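Local structure of envelope polyprotein (Puumala orthohantavirus, 5FXU) at residues C43-H48 against R106-C111; F57-W62 against S84-R89; T77-K82 against G281-K286; K138-G143 against V151-T156. The protein forms the ectodomain of the hantaviral surface glycoprotein Gn, which probably partners the fusion glycoprotein Gc in the envelope spike used for entry into host cells. All coordinates share one frame; numbering follows the deposited sequence.

Contact 1: C43-H48 against R106-C111; sequences CNFDLH and RKTIAC
Thr108 sets its methyl over the ring of Phe45: CG2 stands over the middle of one face, 3.7 Å from the Phe45 ring centroid and 12° off the normal, a CH-pi contact. The opposite face, toward its rim, carries CB of Cys43. The Thr108 side chain splits its work, since CG2 lies anti to the backbone N and reaches the ring, while OG1 is hydrogen-bonded to a water, which accepts from Asp46 N and donates to Arg106 O. Next to this pair, Asp46 and Lys107 form a salt bridge, with Lys107 NZ 3.1 Å from Asp46 OD1 and approaching from above the carboxylate plane. The lysine chain bends at chi2 (-68°), which brings its end across the carboxylate at a slant, and its CG also lies in plane at the edge of the His48 ring, 3.9 Å from His48 CD2. The imidazole itself is tied through ND1 to Ser50. Leu47 adds a methyl contact, CD2 to Ala110 CB at 3.8 Å. Between these side chains Thr108 bonds through both backbone polar atoms: its N reaches Asp46 O at 2.9 Å, and its O receives His48 N at 2.8 Å, almost straight at 178°. Such bonding of one residue to the two neighbours of Leu47 is characteristic of a parallel beta bridge, here between the short strand 46-47 and strand 107-116, whose other side pairs with strand 120-130.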
loop_
_atom_site.group_PDB
_atom_site.type_symbol
_atom_site.label_atom_id
_atom_site.label_comp_id
_atom_site.label_asym_id
_atom_site.label_seq_id
_atom_site.Cartn_x
_atom_site.Cartn_y
_atom_site.Cartn_z
ATOM N N CYS A 43 11.968 2.929 19.278
ATOM C CA CYS A 43 11.064 1.940 19.851
ATOM C C CYS A 43 11.804 0.656 20.202
ATOM O O CYS A 43 12.811 0.327 19.579
ATOM C CB CYS A 43 9.939 1.625 18.858
ATOM S SG CYS A 43 8.844 3.018 18.416
ATOM N N ASN A 44 11.293 -0.061 21.206
ATOM C CA ASN A 44 11.895 -1.327 21.679
ATOM C C ASN A 44 11.324 -2.501 20.888
ATOM O O ASN A 44 10.612 -3.367 21.433
ATOM C CB ASN A 44 11.719 -1.532 23.199
ATOM C CG ASN A 44 10.266 -1.422 23.664
ATOM O OD1 ASN A 44 9.463 -0.662 23.098
ATOM N ND2 ASN A 44 9.924 -2.180 24.703
ATOM N N PHE A 45 11.615 -2.491 19.589
ATOM C CA PHE A 45 11.261 -3.591 18.710
ATOM C C PHE A 45 12.354 -3.836 17.663
ATOM O O PHE A 45 13.269 -3.024 17.507
ATOM C CB PHE A 45 9.830 -3.446 18.113
ATOM C CG PHE A 45 9.524 -2.118 17.406
ATOM C CD1 PHE A 45 10.357 -1.591 16.416
ATOM C CD2 PHE A 45 8.326 -1.452 17.691
ATOM C CE1 PHE A 45 10.019 -0.411 15.769
ATOM C CE2 PHE A 45 7.989 -0.272 17.051
ATOM C CZ PHE A 45 8.833 0.250 16.077
ATOM N N ASP A 46 12.247 -4.971 16.975
ATOM C CA ASP A 46 13.271 -5.448 16.058
ATOM C C ASP A 46 12.940 -5.085 14.595
ATOM O O ASP A 46 12.282 -5.837 13.871
ATOM C CB ASP A 46 13.423 -6.961 16.247
ATOM C CG ASP A 46 14.581 -7.536 15.480
ATOM O OD1 ASP A 46 15.343 -6.757 14.873
ATOM O OD2 ASP A 46 14.726 -8.776 15.460
ATOM N N LEU A 47 13.405 -3.909 14.184
ATOM C CA LEU A 47 13.178 -3.388 12.834
ATOM C C LEU A 47 13.770 -4.292 11.750
ATOM O O LEU A 47 14.947 -4.628 11.789
ATOM C CB LEU A 47 13.761 -1.967 12.683
ATOM C CG LEU A 47 12.862 -0.721 12.849
ATOM C CD1 LEU A 47 13.429 0.469 12.067
ATOM C CD2 LEU A 47 11.387 -0.943 12.500
ATOM N N HIS A 48 12.942 -4.664 10.779
ATOM C CA HIS A 48 13.425 -5.305 9.569
ATOM C C HIS A 48 14.150 -4.250 8.702
ATOM O O HIS A 48 13.642 -3.153 8.511
ATOM C CB HIS A 48 12.271 -5.963 8.810
ATOM C CG HIS A 48 12.710 -7.085 7.921
ATOM N ND1 HIS A 48 13.125 -6.886 6.622
ATOM C CD2 HIS A 48 12.825 -8.416 8.155
ATOM C CE1 HIS A 48 13.475 -8.045 6.090
ATOM N NE2 HIS A 48 13.295 -8.991 6.999
ATOM N N ARG A 106 9.450 -12.243 14.639
ATOM C CA ARG A 106 9.384 -11.129 15.561
ATOM C C ARG A 106 9.970 -9.843 14.991
ATOM O O ARG A 106 10.494 -9.010 15.719
ATOM C CB ARG A 106 10.027 -11.518 16.897
ATOM C CG ARG A 106 9.427 -12.781 17.511
ATOM C CD ARG A 106 7.944 -12.565 17.838
ATOM N NE ARG A 106 7.220 -13.717 18.372
ATOM C CZ ARG A 106 7.549 -14.438 19.453
ATOM N NH1 ARG A 106 8.646 -14.200 20.186
ATOM N NH2 ARG A 106 6.765 -15.452 19.791
ATOM N N LYS A 107 9.848 -9.687 13.681
ATOM C CA LYS A 107 10.313 -8.490 13.005
ATOM C C LYS A 107 9.198 -7.473 12.848
ATOM O O LYS A 107 8.037 -7.828 12.662
ATOM C CB LYS A 107 10.901 -8.851 11.649
ATOM C CG LYS A 107 12.174 -9.670 11.780
ATOM C CD LYS A 107 13.295 -8.818 12.369
ATOM C CE LYS A 107 14.668 -9.414 12.122
ATOM N NZ LYS A 107 15.716 -8.360 12.216
ATOM N N THR A 108 9.578 -6.211 12.948
ATOM C CA THR A 108 8.676 -5.091 12.802
ATOM C C THR A 108 9.015 -4.422 11.459
ATOM O O THR A 108 10.185 -4.243 11.133
ATOM C CB THR A 108 8.856 -4.126 13.979
ATOM O OG1 THR A 108 8.351 -4.748 15.163
ATOM C CG2 THR A 108 8.097 -2.805 13.765
ATOM N N ILE A 109 7.988 -4.102 10.684
ATOM C CA ILE A 109 8.140 -3.409 9.404
ATOM C C ILE A 109 7.664 -1.992 9.614
ATOM O O ILE A 109 6.547 -1.770 10.075
ATOM C CB ILE A 109 7.315 -4.053 8.266
ATOM C CG1 ILE A 109 7.833 -5.446 7.933
ATOM C CG2 ILE A 109 7.390 -3.221 6.985
ATOM C CD1 ILE A 109 7.270 -6.547 8.819
ATOM N N ALA A 110 8.532 -1.042 9.297
ATOM C CA ALA A 110 8.197 0.377 9.332
ATOM C C ALA A 110 8.714 0.980 8.034
ATOM O O ALA A 110 9.894 0.886 7.748
ATOM C CB ALA A 110 8.812 1.061 10.529
ATOM N N CYS A 111 7.812 1.586 7.267
ATOM C CA CYS A 111 8.105 2.114 5.948
ATOM C C CYS A 111 7.064 3.187 5.612
ATOM O O CYS A 111 6.127 3.397 6.376
ATOM C CB CYS A 111 8.074 0.991 4.922
ATOM S SG CYS A 111 6.472 0.140 4.767
HETATM O O HOH W 1 9.843 -6.529 16.627
HETATM O O HOH W 2 11.042 -2.226 8.036
#

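Contact 2: F57-W62 against S84-R89; sequences FTKWTW and SEINLR
The Phe57 ring takes CD1 of Leu88 over one face, offset toward the rim, 3.9 Å from the ring centroid and 21° off its normal; the two side chains cross at about a right angle in a CH-pi contact. Phe57 shares its side of the sheet with Ile86 and Lys59. There Ile86 stretches its CD1 to within 4.0 Å of Lys59 CB. On the other side Thr58 and Glu85 lie side by side, pointing the same way, and Thr58 OG1 donates to Glu85 OE2 at 2.6 Å. The hydroxyl meets the anti side of the carboxylate, 21° out of its plane; a bend at chi2 (65°) turns the glutamate back toward it, and OE1 is taken by Ser289. The backbones pair antiparallel. Phe57 and Ile86 exchange two bonds of 2.8 Å, Phe57 N to Ile86 O and Ile86 N to Phe57 O, and Lys59 and Ser84 form the next hydrogen-bonded pair, with Thr58 and Glu85 the non-hydrogen-bonded pair between. Strand 54-64 has strand 79-89 along one edge and strand 321-323, parallel to it, along the other, while Trp323 touches Phe57, Lys59, Ile86 and Leu88.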
loop_
_atom_site.group_PDB
_atom_site.type_symbol
_atom_site.label_atom_id
_atom_site.label_comp_id
_atom_site.label_asym_id
_atom_site.label_seq_id
_atom_site.Cartn_x
_atom_site.Cartn_y
_atom_site.Cartn_z
ATOM N N PHE A 57 13.759 3.853 -8.660
ATOM C CA PHE A 57 12.486 4.362 -9.147
ATOM C C PHE A 57 12.719 5.229 -10.373
ATOM O O PHE A 57 13.746 5.890 -10.506
ATOM C CB PHE A 57 11.836 5.250 -8.092
ATOM C CG PHE A 57 10.961 4.516 -7.128
ATOM C CD1 PHE A 57 11.501 3.812 -6.046
ATOM C CD2 PHE A 57 9.596 4.542 -7.281
ATOM C CE1 PHE A 57 10.675 3.141 -5.152
ATOM C CE2 PHE A 57 8.776 3.881 -6.396
ATOM C CZ PHE A 57 9.314 3.171 -5.333
ATOM N N THR A 58 11.744 5.216 -11.274
ATOM C CA THR A 58 11.682 6.192 -12.317
ATOM C C THR A 58 10.850 7.334 -11.800
ATOM O O THR A 58 9.711 7.139 -11.464
ATOM C CB THR A 58 11.053 5.602 -13.564
ATOM O OG1 THR A 58 11.979 4.674 -14.107
ATOM C CG2 THR A 58 10.742 6.707 -14.606
ATOM N N LYS A 59 11.432 8.515 -11.719
ATOM C CA LYS A 59 10.681 9.719 -11.369
ATOM C C LYS A 59 10.077 10.364 -12.612
ATOM O O LYS A 59 10.796 10.706 -13.505
ATOM C CB LYS A 59 11.606 10.706 -10.699
ATOM C CG LYS A 59 10.927 11.957 -10.220
ATOM C CD LYS A 59 11.967 12.877 -9.655
ATOM C CE LYS A 59 11.342 14.177 -9.244
ATOM N NZ LYS A 59 12.380 15.059 -8.655
ATOM N N TRP A 60 8.766 10.558 -12.622
ATOM C CA TRP A 60 8.024 11.054 -13.744
ATOM C C TRP A 60 7.264 12.294 -13.283
ATOM O O TRP A 60 6.461 12.220 -12.368
ATOM C CB TRP A 60 7.048 9.968 -14.218
ATOM C CG TRP A 60 6.196 10.361 -15.384
ATOM C CD1 TRP A 60 6.558 11.177 -16.430
ATOM C CD2 TRP A 60 4.847 9.954 -15.646
ATOM N NE1 TRP A 60 5.512 11.338 -17.296
ATOM C CE2 TRP A 60 4.447 10.592 -16.852
ATOM C CE3 TRP A 60 3.937 9.135 -14.989
ATOM C CZ2 TRP A 60 3.165 10.404 -17.418
ATOM C CZ3 TRP A 60 2.679 8.958 -15.537
ATOM C CH2 TRP A 60 2.303 9.590 -16.744
ATOM N N THR A 61 7.522 13.432 -13.934
ATOM C CA THR A 61 7.034 14.755 -13.489
ATOM C C THR A 61 6.436 15.535 -14.676
ATOM O O THR A 61 6.756 15.257 -15.811
ATOM C CB THR A 61 8.194 15.585 -12.885
ATOM O OG1 THR A 61 9.294 15.635 -13.804
ATOM C CG2 THR A 61 8.681 14.964 -11.640
ATOM N N TRP A 62 5.581 16.510 -14.408
ATOM C CA TRP A 62 5.024 17.342 -15.471
ATOM C C TRP A 62 5.242 18.829 -15.192
ATOM O O TRP A 62 5.319 19.215 -14.028
ATOM C CB TRP A 62 3.539 17.027 -15.667
ATOM C CG TRP A 62 2.576 17.609 -14.656
ATOM C CD1 TRP A 62 2.131 17.018 -13.518
ATOM C CD2 TRP A 62 1.900 18.866 -14.742
ATOM N NE1 TRP A 62 1.259 17.840 -12.868
ATOM C CE2 TRP A 62 1.077 18.973 -13.607
ATOM C CE3 TRP A 62 1.926 19.918 -15.659
ATOM C CZ2 TRP A 62 0.279 20.106 -13.353
ATOM C CZ3 TRP A 62 1.115 21.039 -15.428
ATOM C CH2 TRP A 62 0.301 21.118 -14.284
ATOM N N SER A 84 13.444 10.365 -15.140
ATOM C CA SER A 84 14.793 9.897 -14.858
ATOM C C SER A 84 14.789 8.809 -13.788
ATOM O O SER A 84 13.816 8.642 -13.056
ATOM C CB SER A 84 15.667 11.060 -14.408
ATOM O OG SER A 84 15.126 11.719 -13.282
ATOM N N GLU A 85 15.887 8.063 -13.707
ATOM C CA GLU A 85 16.038 7.001 -12.712
ATOM C C GLU A 85 16.768 7.525 -11.494
ATOM O O GLU A 85 17.813 8.144 -11.616
ATOM C CB GLU A 85 16.744 5.784 -13.301
ATOM C CG GLU A 85 15.780 4.873 -14.056
ATOM C CD GLU A 85 15.194 5.549 -15.290
ATOM O OE1 GLU A 85 15.971 5.799 -16.235
ATOM O OE2 GLU A 85 13.968 5.816 -15.328
ATOM N N ILE A 86 16.173 7.318 -10.326
ATOM C CA ILE A 86 16.730 7.762 -9.047
ATOM C C ILE A 86 16.558 6.658 -8.046
ATOM O O ILE A 86 15.818 5.713 -8.304
ATOM C CB ILE A 86 16.008 8.986 -8.498
ATOM C CG1 ILE A 86 14.526 8.688 -8.291
ATOM C CG2 ILE A 86 16.190 10.144 -9.455
ATOM C CD1 ILE A 86 13.820 9.760 -7.512
ATOM N N ASN A 87 17.247 6.790 -6.921
ATOM C CA ASN A 87 17.158 5.828 -5.826
ATOM C C ASN A 87 16.435 6.483 -4.686
ATOM O O ASN A 87 16.761 7.586 -4.317
ATOM C CB ASN A 87 18.538 5.363 -5.382
ATOM C CG ASN A 87 19.147 4.378 -6.356
ATOM O OD1 ASN A 87 18.720 3.224 -6.438
ATOM N ND2 ASN A 87 20.127 4.816 -7.105
ATOM N N LEU A 88 15.416 5.816 -4.166
ATOM C CA LEU A 88 14.713 6.269 -2.976
ATOM C C LEU A 88 15.054 5.290 -1.861
ATOM O O LEU A 88 15.555 4.197 -2.134
ATOM C CB LEU A 88 13.199 6.312 -3.242
ATOM C CG LEU A 88 12.742 7.332 -4.305
ATOM C CD1 LEU A 88 11.249 7.213 -4.581
ATOM C CD2 LEU A 88 13.068 8.762 -3.900
ATOM N N ARG A 89 14.819 5.683 -0.614
ATOM C CA ARG A 89 14.889 4.742 0.484
ATOM C C ARG A 89 13.717 4.855 1.391
ATOM O O ARG A 89 13.092 5.908 1.468
ATOM C CB ARG A 89 16.081 5.018 1.385
ATOM C CG ARG A 89 17.459 5.164 0.776
ATOM C CD ARG A 89 18.444 5.512 1.908
ATOM N NE ARG A 89 19.856 5.245 1.600
ATOM C CZ ARG A 89 20.473 4.056 1.677
ATOM N NH1 ARG A 89 19.813 2.954 2.037
ATOM N NH2 ARG A 89 21.771 3.959 1.362
#

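Contact 3: T77-K82 against G281-K286; sequences TSFQTK and GKVTGK
Phe79, Thr81 and Val283 bury much of the surface here. Val283 sends CG1 over one face of the Phe79 ring, off centre toward the rim, 3.6 Å from Phe79 CG, in a CH-pi contact. The two side chains cross at about a right angle, and the far end of the phenylalanine packs directly on the bare backbone of Gly281, where Phe79 CZ lies 3.6 Å from Gly281 CA. Thr81 uses both its branches. Its CG2 approaches Val283 CB at 3.8 Å, while OG1, placed between the backbone N and the carbonyl carbon (chi1 70°), donates to Thr284 O at 2.8 Å, in the carbonyl plane. This side-chain bond is the one hydrogen bond between the two segments; the axes of 79-82 and 281-285 approach to 6.9 Å, 32° from parallel, so the join is one of side chains packing between sheets. Each strand finds its backbone partner elsewhere: strand 79-89 beside strand 54-64, and strand 278-285 at the margin of a three-stranded antiparallel sheet, next to strand 296-302. Trp60 of strand 54-64 touches both Thr81 and Val283, and Ala300 of strand 296-302 touches Phe79 and Val283.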
loop_
_atom_site.group_PDB
_atom_site.type_symbol
_atom_site.label_atom_id
_atom_site.label_comp_id
_atom_site.label_asym_id
_atom_site.label_seq_id
_atom_site.Cartn_x
_atom_site.Cartn_y
_atom_site.Cartn_z
ATOM N N THR A 77 0.347 18.450 -25.367
ATOM C CA THR A 77 -0.587 19.553 -25.622
ATOM C C THR A 77 -0.080 20.838 -24.931
ATOM O O THR A 77 0.739 21.575 -25.492
ATOM C CB THR A 77 -2.054 19.188 -25.201
ATOM O OG1 THR A 77 -2.122 18.867 -23.800
ATOM C CG2 THR A 77 -2.585 17.993 -26.018
ATOM N N SER A 78 -0.546 21.078 -23.709
ATOM C CA SER A 78 -0.011 22.114 -22.864
ATOM C C SER A 78 0.946 21.553 -21.795
ATOM O O SER A 78 1.199 22.223 -20.831
ATOM C CB SER A 78 -1.169 22.865 -22.200
ATOM O OG SER A 78 -1.832 23.703 -23.133
ATOM N N PHE A 79 1.472 20.344 -21.951
ATOM C CA PHE A 79 2.310 19.719 -20.920
ATOM C C PHE A 79 3.633 19.321 -21.487
ATOM O O PHE A 79 3.739 18.900 -22.625
ATOM C CB PHE A 79 1.698 18.434 -20.378
ATOM C CG PHE A 79 0.294 18.574 -19.930
ATOM C CD1 PHE A 79 0.015 19.158 -18.709
ATOM C CD2 PHE A 79 -0.758 18.096 -20.710
ATOM C CE1 PHE A 79 -1.300 19.279 -18.271
ATOM C CE2 PHE A 79 -2.077 18.217 -20.291
ATOM C CZ PHE A 79 -2.354 18.813 -19.066
ATOM N N GLN A 80 4.647 19.446 -20.662
ATOM C CA GLN A 80 5.895 18.813 -20.894
ATOM C C GLN A 80 6.075 17.856 -19.732
ATOM O O GLN A 80 5.992 18.271 -18.568
ATOM C CB GLN A 80 6.982 19.853 -20.883
ATOM C CG GLN A 80 8.307 19.367 -21.426
ATOM C CD GLN A 80 9.390 20.341 -21.084
ATOM O OE1 GLN A 80 9.573 20.696 -19.900
ATOM N NE2 GLN A 80 10.107 20.790 -22.089
ATOM N N THR A 81 6.274 16.576 -20.039
ATOM C CA THR A 81 6.658 15.613 -19.027
ATOM C C THR A 81 8.105 15.231 -19.196
ATOM O O THR A 81 8.680 15.427 -20.239
ATOM C CB THR A 81 5.817 14.351 -19.075
ATOM O OG1 THR A 81 6.144 13.616 -20.246
ATOM C CG2 THR A 81 4.337 14.676 -19.053
ATOM N N LYS A 82 8.716 14.730 -18.138
ATOM C CA LYS A 82 10.037 14.145 -18.257
ATOM C C LYS A 82 10.230 13.064 -17.203
ATOM O O LYS A 82 9.446 12.981 -16.244
ATOM C CB LYS A 82 11.106 15.218 -18.141
ATOM C CG LYS A 82 11.248 15.834 -16.770
ATOM C CD LYS A 82 12.388 16.839 -16.737
ATOM C CE LYS A 82 12.271 17.786 -15.528
ATOM N NZ LYS A 82 13.120 19.016 -15.624
ATOM N N GLY A 281 -5.173 17.519 -17.093
ATOM C CA GLY A 281 -5.290 16.782 -18.343
ATOM C C GLY A 281 -4.446 15.538 -18.447
ATOM O O GLY A 281 -3.695 15.220 -17.523
ATOM N N LYS A 282 -4.560 14.858 -19.590
ATOM C CA LYS A 282 -3.829 13.608 -19.849
ATOM C C LYS A 282 -2.347 13.822 -20.159
ATOM O O LYS A 282 -1.991 14.707 -20.926
ATOM C CB LYS A 282 -4.499 12.816 -20.970
ATOM C CG LYS A 282 -5.887 12.349 -20.552
ATOM C CD LYS A 282 -6.787 11.927 -21.710
ATOM C CE LYS A 282 -8.256 12.167 -21.360
ATOM N NZ LYS A 282 -9.164 11.237 -22.087
ATOM N N VAL A 283 -1.500 13.001 -19.546
ATOM C CA VAL A 283 -0.074 13.020 -19.812
ATOM C C VAL A 283 0.480 11.625 -20.049
ATOM O O VAL A 283 -0.060 10.630 -19.570
ATOM C CB VAL A 283 0.719 13.727 -18.684
ATOM C CG1 VAL A 283 0.381 15.210 -18.648
ATOM C CG2 VAL A 283 0.456 13.086 -17.331
ATOM N N THR A 284 1.584 11.573 -20.778
ATOM C CA THR A 284 2.267 10.328 -21.041
ATOM C C THR A 284 3.731 10.506 -20.734
ATOM O O THR A 284 4.208 11.630 -20.542
ATOM C CB THR A 284 2.095 9.897 -22.502
ATOM O OG1 THR A 284 2.584 10.942 -23.369
ATOM C CG2 THR A 284 0.627 9.620 -22.814
ATOM N N GLY A 285 4.452 9.395 -20.670
ATOM C CA GLY A 285 5.880 9.468 -20.397
ATOM C C GLY A 285 6.593 8.162 -20.589
ATOM O O GLY A 285 5.961 7.150 -20.870
ATOM N N LYS A 286 7.915 8.208 -20.397
ATOM C CA LYS A 286 8.789 7.061 -20.598
ATOM C C LYS A 286 9.291 6.491 -19.286
ATOM O O LYS A 286 9.985 7.174 -18.525
ATOM C CB LYS A 286 9.975 7.470 -21.444
ATOM C CG LYS A 286 9.586 8.156 -22.747
ATOM C CD LYS A 286 10.806 8.781 -23.403
ATOM C CE LYS A 286 10.472 9.219 -24.811
ATOM N NZ LYS A 286 11.568 10.055 -25.363
#

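Contact 4: K138-G143 against V151-T156; sequences KSCLLG and VNYEKT
Lys138 bonds to Tyr153 with its backbone and with its side-chain tip: its backbone O accepts from Tyr153 N at 2.8 Å, and its NZ donates to Tyr153 O, also at 2.8 Å. Bends at chi2 (69°) and chi4 (88°) curl the chain over to bring the ammonium there, tilted 30° from the carbonyl plane. Glu154 OE2 stands 4.4 Å from Lys138 NZ, beyond a salt bridge but near enough that its charge probably favours this placement. Lys138 O also lies in plane at the edge of the Tyr153 ring. Ser139 and Asn152 are an antiparallel non-hydrogen-bonded pair, Ser139 CB lying 3.6 Å from Asn152 OD1, while Asn152 ND2 turns to Glu4. The two strands, 139-144 and 147-155, are the arms of a beta hairpin, and strands 39-41 and 3-9 extend the sheet beyond its first and second arm respectively. Cys140 and Val151 form the hydrogen-bonded pair, Cys140 N to Val151 O at 3.1 Å and Val151 N to Cys140 O at 2.9 Å. The sulfur of Cys140, bonded to Cys43, sits near the plane at the edge of the Tyr153 ring and 4.1 Å from Val151 CB. Farther on, Leu142 crosses Val151 obliquely, its CG 4.0 Å from Val151 CG2.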
loop_
_atom_site.group_PDB
_atom_site.type_symbol
_atom_site.label_atom_id
_atom_site.label_comp_id
_atom_site.label_asym_id
_atom_site.label_seq_id
_atom_site.Cartn_x
_atom_site.Cartn_y
_atom_site.Cartn_z
ATOM N N LYS A 138 4.059 0.827 25.576
ATOM C CA LYS A 138 2.912 1.738 25.700
ATOM C C LYS A 138 3.002 2.880 24.659
ATOM O O LYS A 138 2.021 3.217 24.013
ATOM C CB LYS A 138 2.829 2.341 27.110
ATOM C CG LYS A 138 1.646 3.289 27.370
ATOM C CD LYS A 138 0.283 2.575 27.384
ATOM C CE LYS A 138 -0.907 3.553 27.322
ATOM N NZ LYS A 138 -1.339 3.935 25.923
ATOM N N SER A 139 4.171 3.475 24.536
ATOM C CA SER A 139 4.407 4.478 23.520
ATOM C C SER A 139 5.867 4.566 23.178
ATOM O O SER A 139 6.722 4.221 23.982
ATOM C CB SER A 139 3.877 5.853 23.957
ATOM O OG SER A 139 4.385 6.242 25.218
ATOM N N CYS A 140 6.147 5.024 21.970
ATOM C CA CYS A 140 7.514 5.251 21.540
ATOM C C CYS A 140 7.504 6.215 20.357
ATOM O O CYS A 140 6.443 6.701 19.970
ATOM C CB CYS A 140 8.213 3.928 21.234
ATOM S SG CYS A 140 7.434 2.952 19.939
ATOM N N LEU A 141 8.684 6.540 19.829
ATOM C CA LEU A 141 8.834 7.603 18.849
ATOM C C LEU A 141 9.483 7.114 17.577
ATOM O O LEU A 141 10.462 6.387 17.611
ATOM C CB LEU A 141 9.673 8.741 19.417
ATOM C CG LEU A 141 9.034 9.572 20.538
ATOM C CD1 LEU A 141 10.018 10.621 21.045
ATOM C CD2 LEU A 141 7.758 10.260 20.088
ATOM N N LEU A 142 8.928 7.557 16.456
ATOM C CA LEU A 142 9.578 7.464 15.168
ATOM C C LEU A 142 9.839 8.890 14.693
ATOM O O LEU A 142 9.114 9.842 15.025
ATOM C CB LEU A 142 8.694 6.732 14.152
ATOM C CG LEU A 142 8.114 5.357 14.513
ATOM C CD1 LEU A 142 7.112 4.884 13.466
ATOM C CD2 LEU A 142 9.226 4.329 14.643
ATOM N N GLY A 143 10.891 9.033 13.913
ATOM C CA GLY A 143 11.173 10.282 13.251
ATOM C C GLY A 143 11.250 10.062 11.756
ATOM O O GLY A 143 11.740 9.021 11.284
ATOM N N VAL A 151 3.926 6.903 18.532
ATOM C CA VAL A 151 3.217 5.640 18.436
ATOM C C VAL A 151 2.588 5.394 19.786
ATOM O O VAL A 151 3.293 5.401 20.781
ATOM C CB VAL A 151 4.146 4.472 18.070
ATOM C CG1 VAL A 151 3.331 3.198 17.855
ATOM C CG2 VAL A 151 4.940 4.772 16.803
ATOM N N ASN A 152 1.274 5.193 19.820
ATOM C CA ASN A 152 0.533 4.919 21.049
ATOM C C ASN A 152 -0.125 3.564 20.946
ATOM O O ASN A 152 -0.957 3.332 20.057
ATOM C CB ASN A 152 -0.538 5.970 21.311
ATOM C CG ASN A 152 0.052 7.317 21.688
ATOM O OD1 ASN A 152 0.967 7.409 22.508
ATOM N ND2 ASN A 152 -0.488 8.379 21.100
ATOM N N TYR A 153 0.241 2.674 21.863
ATOM C CA TYR A 153 -0.367 1.353 21.930
ATOM C C TYR A 153 -1.459 1.474 22.960
ATOM O O TYR A 153 -1.195 1.882 24.079
ATOM C CB TYR A 153 0.665 0.312 22.313
ATOM C CG TYR A 153 1.713 0.107 21.238
ATOM C CD1 TYR A 153 2.789 0.971 21.120
ATOM C CD2 TYR A 153 1.651 -0.982 20.368
ATOM C CE1 TYR A 153 3.764 0.773 20.154
ATOM C CE2 TYR A 153 2.625 -1.174 19.394
ATOM C CZ TYR A 153 3.672 -0.296 19.291
ATOM O OH TYR A 153 4.639 -0.457 18.318
ATOM N N GLU A 154 -2.684 1.158 22.564
ATOM C CA GLU A 154 -3.858 1.369 23.398
ATOM C C GLU A 154 -4.667 0.089 23.456
ATOM O O GLU A 154 -4.885 -0.545 22.419
ATOM C CB GLU A 154 -4.689 2.503 22.800
ATOM C CG GLU A 154 -5.420 3.385 23.818
ATOM C CD GLU A 154 -5.321 4.880 23.493
ATOM O OE1 GLU A 154 -5.486 5.256 22.303
ATOM O OE2 GLU A 154 -5.048 5.665 24.433
ATOM N N LYS A 155 -5.087 -0.298 24.662
ATOM C CA LYS A 155 -5.778 -1.570 24.864
ATOM C C LYS A 155 -7.246 -1.413 24.480
ATOM O O LYS A 155 -7.861 -0.376 24.723
ATOM C CB LYS A 155 -5.604 -2.159 26.279
ATOM C CG LYS A 155 -4.246 -1.982 26.968
ATOM C CD LYS A 155 -3.060 -2.433 26.101
ATOM C CE LYS A 155 -1.702 -2.006 26.680
ATOM N NZ LYS A 155 -0.679 -1.682 25.636
ATOM N N THR A 156 -7.790 -2.437 23.826
ATOM C CA THR A 156 -9.103 -2.331 23.191
ATOM C C THR A 156 -10.248 -2.358 24.217
ATOM O O THR A 156 -10.205 -3.092 25.205
ATOM C CB THR A 156 -9.304 -3.401 22.078
ATOM O OG1 THR A 156 -10.524 -3.161 21.386
ATOM C CG2 THR A 156 -9.331 -4.810 22.616
#

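In the fold
The four contacts form two touching pairs toward different ends of the Gn head. Contacts 1 and 4, with centres about 13 Å apart, are joined covalently by the Cys43-Cys140 disulfide, and Phe45 CE2 packs 3.6 Å from Tyr153 OH. Contacts 2 and 3 have centres about 16 Å apart and share strand 79-89; Trp60 of contact 2 lies against Thr81 and Thr284 of contact 3. Contacts 1 and 3, about 40 Å between centres, fall on opposite sides of the chain's centre. Along the chain contact 2 is nested in the loop closed by contact 1, though their nearest atoms stay about 8 Å apart. Contact 3 lies nearer than contact 2 to N-acetylglucosamine of the glycans carried by the protein itself.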